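Local coordinates for ABC transporter (Thermotoga maritima, PDB 1JI0), which binds ATP and is probably the ATP-hydrolysing subunit of a transporter that carries branched-chain amino acids across the membrane, at residues M104-R109 with E113-D118. Sequence-based numbering, arbitrary orientation.
Sequences MGAYNR and EGIKRD
Arg109 reaches, by a chain bent at chi2 and chi3, from the loop that follows helix 98-103 and lays its guanidinium against the early part of helix 114-125. At Gly114 the carbonyl carbon lies 3.8 Å from Arg109 NH2, an approach that the missing side chain probably eases. At Ile115 the same nitrogen, Arg109 NH2, lies 3.6 Å from Ile115 CB. The Ile115 side chain is fully extended, CG1 anti to the backbone N (chi1 -171°), which carries CD1 across to the loop, 3.9 Å from Ala106 CB. Met155, from another loop, touches Ala106, Ile115 and Arg109 alike and completes this small apolar patch. One turn on, Asp118 pairs with the guanidinium. Its OD2 sits at the guanidinium edge, modelled very close, 2.6 Å from both Arg109 NH1 and Arg109 NH2, so the exact geometry is doubtful. The carboxylate and guanidinium planes are only 17° apart, but both hydrogen bonds are bent, with N-H...O angles near 120°, and weak; the salt bridge probably rests more on charge than on directed bonds. Asp118 OD2 also pairs with Arg157, its stronger partner. A leucine in place of Arg109 would probably cost Asp118 one of its two arginine partners and remove the polar tie between loop and helix. Two arginines thus share one carboxylate, whose charge probably holds both close together and ties the loop after helix 98-103 to the early part of helix 114-125, at the protein surface and away from the ATP site.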
loop_
_atom_site.group_PDB
_atom_site.type_symbol
_atom_site.label_atom_id
_atom_site.label_comp_id
_atom_site.label_asym_id
_atom_site.label_seq_id
_atom_site.Cartn_x
_atom_site.Cartn_y
_atom_site.Cartn_z
HETATM N N MSE A 104 7.685 -16.358 5.788
HETATM C CA MSE A 104 6.729 -16.130 6.865
HETATM C C MSE A 104 5.469 -15.454 6.325
HETATM O O MSE A 104 4.439 -15.409 6.996
HETATM C CB MSE A 104 7.357 -15.301 7.995
HETATM C CG MSE A 104 7.550 -13.824 7.710
HETATM SE SE MSE A 104 8.310 -12.864 9.231
HETATM C CE MSE A 104 6.678 -12.544 10.213
ATOM N N GLY A 105 5.551 -14.950 5.095
ATOM C CA GLY A 105 4.402 -14.298 4.493
ATOM C C GLY A 105 3.354 -15.294 4.037
ATOM O O GLY A 105 2.164 -14.980 3.976
ATOM N N ALA A 106 3.790 -16.509 3.724
ATOM C CA ALA A 106 2.872 -17.550 3.267
ATOM C C ALA A 106 2.566 -18.556 4.375
ATOM O O ALA A 106 2.359 -19.741 4.108
ATOM C CB ALA A 106 3.467 -18.264 2.059
ATOM N N TYR A 107 2.518 -18.080 5.614
ATOM C CA TYR A 107 2.259 -18.948 6.756
ATOM C C TYR A 107 0.877 -19.594 6.759
ATOM O O TYR A 107 0.662 -20.602 7.428
ATOM C CB TYR A 107 2.423 -18.171 8.064
ATOM C CG TYR A 107 1.228 -17.308 8.416
ATOM C CD1 TYR A 107 1.066 -16.037 7.866
ATOM C CD2 TYR A 107 0.242 -17.780 9.283
ATOM C CE1 TYR A 107 -0.051 -15.255 8.175
ATOM C CE2 TYR A 107 -0.878 -17.009 9.596
ATOM C CZ TYR A 107 -1.018 -15.749 9.041
ATOM O OH TYR A 107 -2.118 -14.982 9.366
ATOM N N ASN A 108 -0.061 -19.022 6.017
ATOM C CA ASN A 108 -1.418 -19.554 6.004
ATOM C C ASN A 108 -1.933 -19.909 4.613
ATOM O O ASN A 108 -3.090 -19.640 4.298
ATOM C CB ASN A 108 -2.358 -18.529 6.647
ATOM C CG ASN A 108 -3.761 -19.062 6.849
ATOM O OD1 ASN A 108 -4.682 -18.311 7.174
ATOM N ND2 ASN A 108 -3.931 -20.366 6.666
ATOM N N ARG A 109 -1.103 -20.528 3.781
ATOM C CA ARG A 109 -1.560 -20.855 2.437
ATOM C C ARG A 109 -1.892 -22.311 2.130
ATOM O O ARG A 109 -2.837 -22.582 1.385
ATOM C CB ARG A 109 -0.571 -20.317 1.401
ATOM C CG ARG A 109 -0.792 -18.843 1.095
ATOM C CD ARG A 109 -0.677 -18.571 -0.391
ATOM N NE ARG A 109 0.710 -18.531 -0.834
ATOM C CZ ARG A 109 1.085 -18.519 -2.107
ATOM N NH1 ARG A 109 0.174 -18.553 -3.070
ATOM N NH2 ARG A 109 2.371 -18.459 -2.418
ATOM N N GLU A 113 2.081 -25.786 -5.184
ATOM C CA GLU A 113 2.691 -25.223 -6.383
ATOM C C GLU A 113 2.654 -23.697 -6.331
ATOM O O GLU A 113 3.656 -23.033 -6.608
ATOM C CB GLU A 113 1.961 -25.717 -7.635
ATOM C CG GLU A 113 2.228 -27.174 -7.964
ATOM C CD GLU A 113 3.695 -27.438 -8.241
ATOM O OE1 GLU A 113 4.220 -26.892 -9.236
ATOM O OE2 GLU A 113 4.322 -28.186 -7.459
ATOM N N GLY A 114 1.494 -23.151 -5.972
ATOM C CA GLY A 114 1.345 -21.709 -5.880
ATOM C C GLY A 114 2.503 -21.066 -5.141
ATOM O O GLY A 114 3.213 -20.222 -5.690
ATOM N N ILE A 115 2.701 -21.472 -3.893
ATOM C CA ILE A 115 3.781 -20.936 -3.081
ATOM C C ILE A 115 5.101 -21.047 -3.830
ATOM O O ILE A 115 5.970 -20.185 -3.700
ATOM C CB ILE A 115 3.896 -21.682 -1.732
ATOM C CG1 ILE A 115 4.887 -20.957 -0.823
ATOM C CG2 ILE A 115 4.372 -23.107 -1.954
ATOM C CD1 ILE A 115 4.996 -21.560 0.551
ATOM N N LYS A 116 5.242 -22.107 -4.617
ATOM C CA LYS A 116 6.460 -22.322 -5.390
ATOM C C LYS A 116 6.591 -21.268 -6.481
ATOM O O LYS A 116 7.611 -20.578 -6.588
ATOM C CB LYS A 116 6.452 -23.711 -6.037
ATOM C CG LYS A 116 6.592 -24.867 -5.062
ATOM C CD LYS A 116 6.907 -26.167 -5.803
ATOM C CE LYS A 116 7.292 -27.281 -4.837
ATOM N NZ LYS A 116 7.719 -28.513 -5.559
ATOM N N ARG A 117 5.546 -21.159 -7.293
ATOM C CA ARG A 117 5.513 -20.204 -8.390
ATOM C C ARG A 117 5.649 -18.769 -7.890
ATOM O O ARG A 117 6.366 -17.965 -8.490
ATOM C CB ARG A 117 4.215 -20.394 -9.177
ATOM C CG ARG A 117 4.118 -21.794 -9.764
ATOM C CD ARG A 117 2.710 -22.197 -10.150
ATOM N NE ARG A 117 2.698 -23.560 -10.680
ATOM C CZ ARG A 117 1.599 -24.232 -11.012
ATOM N NH1 ARG A 117 0.406 -23.671 -10.869
ATOM N NH2 ARG A 117 1.694 -25.466 -11.492
ATOM N N ASP A 118 4.979 -18.452 -6.783
ATOM C CA ASP A 118 5.044 -17.109 -6.217
ATOM C C ASP A 118 6.444 -16.762 -5.734
ATOM O O ASP A 118 6.909 -15.637 -5.916
ATOM C CB ASP A 118 4.061 -16.956 -5.054
ATOM C CG ASP A 118 2.619 -16.966 -5.505
ATOM O OD1 ASP A 118 2.356 -16.622 -6.678
ATOM O OD2 ASP A 118 1.742 -17.300 -4.681
#